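Long-range contact in ethylbenzene dehydrogenase alpha-subunit (Aromatoleum aromaticum, PDB 2IVF), which is the large catalytic subunit of a molybdenum enzyme of the molybdopterin oxidoreductase family, carrying molybdenum, two pterin guanine dinucleotides and an iron/sulfur cluster: residues Leu308-Phe320 against Phe402-Pro414. Residues are numbered along the deposited sequence; the frame is centred on the assembly and turned at random.
Sequences LGLSQVMIDEKLF and FEGLREHLKDYTP
L409 packs its two methyls against L308 and I315 on the flank of helix 308-316. The methyls divide the work: L409 CD2 lies 3.8 Å from L308 CB, while L409 CD1 meets I315 CD1 at 3.6 Å. I315 has CG1 anti to its carbonyl carbon, which carries CD1 to L409 and also to F402 CE1. Past the helix end, where K318 closes a Schellman motif, F320 CZ comes within 3.6 Å of F402 CZ, the two ring planes inclined at 44°, an oblique aromatic pair. A CH-pi contact marks the other end: L308 CD1 sits over the centre of the Y412 ring, close to the ring normal, and the Y412 hydroxyl is anchored by H831 and T830. The axes of segments 308-316 and 402-408, both within the molybdopterin oxidoreductase family region, come within 10.6 Å and cross at -114°; helix 454-467 packs on L308, S311 and L405. Backbone proximity is closest at G309, whose CA directs a C-H at Y412 O (3.4 Å, 165° at the hydrogen). That buried carbonyl has no hydrogen-bond partner, and Q312 CB also lies against it. Bent at chi2, Q312 runs alongside T413 and brings NE2 to 3.3 Å from P414 CD, a van der Waals contact.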
loop_
_atom_site.group_PDB
_atom_site.type_symbol
_atom_site.label_atom_id
_atom_site.label_comp_id
_atom_site.label_asym_id
_atom_site.label_seq_id
_atom_site.Cartn_x
_atom_site.Cartn_y
_atom_site.Cartn_z
ATOM N N LEU A 308 30.989 -5.375 5.165
ATOM C CA LEU A 308 32.425 -5.544 5.213
ATOM C C LEU A 308 32.799 -6.484 6.403
ATOM O O LEU A 308 33.751 -7.264 6.335
ATOM C CB LEU A 308 33.090 -4.186 5.317
ATOM C CG LEU A 308 32.927 -3.305 4.062
ATOM C CD1 LEU A 308 33.425 -1.865 4.295
ATOM C CD2 LEU A 308 33.670 -3.937 2.865
ATOM N N GLY A 309 32.082 -6.370 7.506
ATOM C CA GLY A 309 32.272 -7.285 8.642
ATOM C C GLY A 309 32.058 -8.727 8.218
ATOM O O GLY A 309 32.867 -9.622 8.555
ATOM N N LEU A 310 31.011 -8.958 7.433
ATOM C CA LEU A 310 30.730 -10.285 6.893
ATOM C C LEU A 310 31.877 -10.753 5.994
ATOM O O LEU A 310 32.264 -11.912 6.020
ATOM C CB LEU A 310 29.420 -10.312 6.109
ATOM C CG LEU A 310 28.163 -10.789 6.871
ATOM C CD1 LEU A 310 27.945 -10.094 8.222
ATOM C CD2 LEU A 310 26.925 -10.745 5.975
ATOM N N SER A 311 32.390 -9.854 5.159
ATOM C CA SER A 311 33.474 -10.209 4.270
ATOM C C SER A 311 34.721 -10.521 5.054
ATOM O O SER A 311 35.460 -11.438 4.704
ATOM C CB SER A 311 33.758 -9.075 3.312
ATOM O OG SER A 311 32.600 -8.773 2.557
ATOM N N GLN A 312 34.982 -9.739 6.113
ATOM C CA GLN A 312 36.129 -9.967 6.950
ATOM C C GLN A 312 36.045 -11.335 7.598
ATOM O O GLN A 312 37.039 -12.046 7.684
ATOM C CB GLN A 312 36.262 -8.882 8.013
ATOM C CG GLN A 312 37.616 -8.857 8.709
ATOM C CD GLN A 312 37.799 -9.860 9.850
ATOM O OE1 GLN A 312 38.939 -10.128 10.247
ATOM N NE2 GLN A 312 36.704 -10.425 10.360
ATOM N N VAL A 313 34.851 -11.717 8.007
ATOM C CA VAL A 313 34.632 -13.040 8.593
ATOM C C VAL A 313 35.001 -14.157 7.623
ATOM O O VAL A 313 35.773 -15.060 7.967
ATOM C CB VAL A 313 33.215 -13.184 9.110
ATOM C CG1 VAL A 313 32.880 -14.674 9.454
ATOM C CG2 VAL A 313 33.013 -12.299 10.304
ATOM N N MET A 314 34.465 -14.085 6.403
ATOM C CA MET A 314 34.702 -15.092 5.409
ATOM C C MET A 314 36.148 -15.149 5.005
ATOM O O MET A 314 36.655 -16.222 4.717
ATOM C CB MET A 314 33.853 -14.836 4.160
ATOM C CG MET A 314 32.375 -14.906 4.386
ATOM S SD MET A 314 31.452 -14.874 2.828
ATOM C CE MET A 314 31.179 -13.132 2.639
ATOM N N ILE A 315 36.819 -14.007 4.959
ATOM C CA ILE A 315 38.242 -14.027 4.606
ATOM C C ILE A 315 39.048 -14.585 5.778
ATOM O O ILE A 315 39.809 -15.539 5.611
ATOM C CB ILE A 315 38.714 -12.640 4.106
ATOM C CG1 ILE A 315 38.062 -12.370 2.732
ATOM C CG2 ILE A 315 40.267 -12.539 4.049
ATOM C CD1 ILE A 315 38.280 -10.984 2.203
ATOM N N ASP A 316 38.856 -14.031 6.965
ATOM C CA ASP A 316 39.648 -14.424 8.118
ATOM C C ASP A 316 39.486 -15.917 8.478
ATOM O O ASP A 316 40.444 -16.581 8.882
ATOM C CB ASP A 316 39.226 -13.554 9.293
ATOM C CG ASP A 316 40.173 -13.636 10.458
ATOM O OD1 ASP A 316 41.399 -13.641 10.242
ATOM O OD2 ASP A 316 39.682 -13.662 11.603
ATOM N N GLU A 317 38.281 -16.430 8.335
ATOM C CA GLU A 317 37.981 -17.817 8.612
ATOM C C GLU A 317 38.167 -18.703 7.366
ATOM O O GLU A 317 37.944 -19.877 7.433
ATOM C CB GLU A 317 36.559 -17.943 9.193
ATOM C CG GLU A 317 36.397 -17.192 10.500
ATOM C CD GLU A 317 35.132 -17.519 11.261
ATOM O OE1 GLU A 317 34.285 -18.258 10.749
ATOM O OE2 GLU A 317 34.990 -17.048 12.416
ATOM N N LYS A 318 38.628 -18.142 6.254
ATOM C CA LYS A 318 38.918 -18.912 5.032
ATOM C C LYS A 318 37.691 -19.693 4.534
ATOM O O LYS A 318 37.778 -20.878 4.171
ATOM C CB LYS A 318 40.133 -19.845 5.246
ATOM C CG LYS A 318 41.377 -19.107 5.774
ATOM C CD LYS A 318 42.639 -19.960 5.749
ATOM C CE LYS A 318 43.916 -19.104 5.966
ATOM N NZ LYS A 318 45.238 -19.849 5.682
ATOM N N LEU A 319 36.560 -19.010 4.518
ATOM C CA LEU A 319 35.289 -19.589 4.094
ATOM C C LEU A 319 34.933 -19.175 2.677
ATOM O O LEU A 319 33.913 -19.584 2.151
ATOM C CB LEU A 319 34.172 -19.111 5.011
ATOM C CG LEU A 319 34.397 -19.356 6.504
ATOM C CD1 LEU A 319 33.230 -18.757 7.244
ATOM C CD2 LEU A 319 34.550 -20.851 6.791
ATOM N N PHE A 320 35.728 -18.290 2.092
ATOM C CA PHE A 320 35.377 -17.751 0.789
ATOM C C PHE A 320 35.607 -18.763 -0.362
ATOM O O PHE A 320 36.426 -19.679 -0.278
ATOM C CB PHE A 320 36.092 -16.399 0.534
ATOM C CG PHE A 320 37.573 -16.494 0.464
ATOM C CD1 PHE A 320 38.328 -16.431 1.606
ATOM C CD2 PHE A 320 38.227 -16.623 -0.757
ATOM C CE1 PHE A 320 39.672 -16.525 1.562
ATOM C CE2 PHE A 320 39.592 -16.690 -0.818
ATOM C CZ PHE A 320 40.324 -16.649 0.333
ATOM N N PHE A 402 42.783 -8.180 -3.553
ATOM C CA PHE A 402 42.496 -9.007 -2.374
ATOM C C PHE A 402 43.430 -8.731 -1.186
ATOM O O PHE A 402 42.969 -8.668 -0.029
ATOM C CB PHE A 402 42.576 -10.496 -2.735
ATOM C CG PHE A 402 42.112 -11.413 -1.634
ATOM C CD1 PHE A 402 40.776 -11.729 -1.508
ATOM C CD2 PHE A 402 43.019 -11.947 -0.724
ATOM C CE1 PHE A 402 40.330 -12.585 -0.511
ATOM C CE2 PHE A 402 42.568 -12.808 0.283
ATOM C CZ PHE A 402 41.241 -13.121 0.376
ATOM N N GLU A 403 44.723 -8.624 -1.476
ATOM C CA GLU A 403 45.729 -8.349 -0.442
ATOM C C GLU A 403 45.515 -6.955 0.155
ATOM O O GLU A 403 45.634 -6.778 1.375
ATOM C CB GLU A 403 47.142 -8.521 -0.992
ATOM C CG GLU A 403 48.241 -8.302 0.049
ATOM C CD GLU A 403 48.386 -9.411 1.096
ATOM O OE1 GLU A 403 47.845 -10.527 0.943
ATOM O OE2 GLU A 403 49.087 -9.142 2.097
ATOM N N GLY A 404 45.153 -5.977 -0.674
ATOM C CA GLY A 404 44.761 -4.666 -0.172
ATOM C C GLY A 404 43.509 -4.773 0.688
ATOM O O GLY A 404 43.403 -4.197 1.764
ATOM N N LEU A 405 42.543 -5.516 0.202
ATOM C CA LEU A 405 41.334 -5.703 0.952
ATOM C C LEU A 405 41.560 -6.346 2.310
ATOM O O LEU A 405 40.858 -5.988 3.280
ATOM C CB LEU A 405 40.381 -6.544 0.145
ATOM C CG LEU A 405 38.994 -6.718 0.706
ATOM C CD1 LEU A 405 38.234 -5.373 0.844
ATOM C CD2 LEU A 405 38.251 -7.670 -0.247
ATOM N N ARG A 406 42.443 -7.348 2.371
ATOM C CA ARG A 406 42.785 -7.972 3.649
ATOM C C ARG A 406 43.241 -6.910 4.634
ATOM O O ARG A 406 42.814 -6.921 5.771
ATOM C CB ARG A 406 43.916 -8.999 3.522
ATOM C CG ARG A 406 43.519 -10.263 2.812
ATOM C CD ARG A 406 44.716 -11.120 2.639
ATOM N NE ARG A 406 44.914 -11.980 3.793
ATOM C CZ ARG A 406 46.072 -12.527 4.142
ATOM N NH1 ARG A 406 47.204 -12.289 3.472
ATOM N NH2 ARG A 406 46.096 -13.321 5.195
ATOM N N GLU A 407 44.111 -6.003 4.199
ATOM C CA GLU A 407 44.556 -4.898 5.057
ATOM C C GLU A 407 43.359 -4.027 5.480
ATOM O O GLU A 407 43.176 -3.707 6.645
ATOM C CB GLU A 407 45.637 -4.076 4.327
ATOM C CG GLU A 407 46.065 -2.762 4.987
ATOM C CD GLU A 407 47.110 -1.958 4.150
ATOM O OE1 GLU A 407 46.747 -0.892 3.567
ATOM O OE2 GLU A 407 48.295 -2.378 4.082
ATOM N N HIS A 408 42.556 -3.639 4.501
ATOM C CA HIS A 408 41.490 -2.688 4.680
ATOM C C HIS A 408 40.441 -3.249 5.663
ATOM O O HIS A 408 39.922 -2.522 6.511
ATOM C CB HIS A 408 40.888 -2.447 3.301
ATOM C CG HIS A 408 39.637 -1.631 3.302
ATOM N ND1 HIS A 408 39.607 -0.322 3.711
ATOM C CD2 HIS A 408 38.390 -1.921 2.866
ATOM C CE1 HIS A 408 38.378 0.145 3.571
ATOM N NE2 HIS A 408 37.623 -0.799 3.044
ATOM N N LEU A 409 40.176 -4.549 5.552
ATOM C CA LEU A 409 39.169 -5.188 6.377
ATOM C C LEU A 409 39.667 -5.366 7.816
ATOM O O LEU A 409 38.879 -5.769 8.684
ATOM C CB LEU A 409 38.759 -6.553 5.800
ATOM C CG LEU A 409 37.883 -6.478 4.543
ATOM C CD1 LEU A 409 37.680 -7.859 3.949
ATOM C CD2 LEU A 409 36.517 -5.795 4.824
ATOM N N LYS A 410 40.927 -5.042 8.099
ATOM C CA LYS A 410 41.358 -4.976 9.505
ATOM C C LYS A 410 40.565 -3.941 10.342
ATOM O O LYS A 410 40.513 -4.022 11.567
ATOM C CB LYS A 410 42.856 -4.739 9.606
ATOM C CG LYS A 410 43.618 -5.968 9.116
ATOM C CD LYS A 410 45.112 -5.859 9.272
ATOM C CE LYS A 410 45.786 -7.137 8.775
ATOM N NZ LYS A 410 47.277 -6.982 8.778
ATOM N N ASP A 411 39.959 -2.980 9.669
ATOM C CA ASP A 411 39.138 -1.968 10.303
ATOM C C ASP A 411 37.681 -2.439 10.415
ATOM O O ASP A 411 36.859 -1.715 10.964
ATOM C CB ASP A 411 39.272 -0.632 9.521
ATOM C CG ASP A 411 40.677 -0.006 9.657
ATOM O OD1 ASP A 411 41.379 -0.293 10.666
ATOM O OD2 ASP A 411 41.104 0.742 8.747
ATOM N N TYR A 412 37.376 -3.651 9.927
ATOM C CA TYR A 412 36.026 -4.186 9.858
ATOM C C TYR A 412 35.993 -5.601 10.429
ATOM O O TYR A 412 35.241 -6.443 9.985
ATOM C CB TYR A 412 35.480 -4.151 8.408
ATOM C CG TYR A 412 35.379 -2.754 7.881
ATOM C CD1 TYR A 412 34.244 -1.982 8.137
ATOM C CD2 TYR A 412 36.434 -2.166 7.173
ATOM C CE1 TYR A 412 34.170 -0.662 7.721
ATOM C CE2 TYR A 412 36.347 -0.849 6.711
ATOM C CZ TYR A 412 35.209 -0.115 6.996
ATOM O OH TYR A 412 35.118 1.197 6.597
ATOM N N THR A 413 36.816 -5.863 11.429
ATOM C CA THR A 413 36.633 -7.074 12.203
ATOM C C THR A 413 35.216 -6.960 12.787
ATOM O O THR A 413 34.643 -5.875 12.858
ATOM C CB THR A 413 37.678 -7.177 13.326
ATOM O OG1 THR A 413 37.488 -6.075 14.239
ATOM C CG2 THR A 413 39.119 -7.148 12.726
ATOM N N PRO A 414 34.616 -8.073 13.157
ATOM C CA PRO A 414 33.258 -7.956 13.683
ATOM C C PRO A 414 33.085 -6.991 14.852
ATOM O O PRO A 414 32.093 -6.292 14.928
ATOM C CB PRO A 414 32.936 -9.389 14.104
ATOM C CG PRO A 414 33.764 -10.225 13.227
ATOM C CD PRO A 414 35.054 -9.472 13.075
#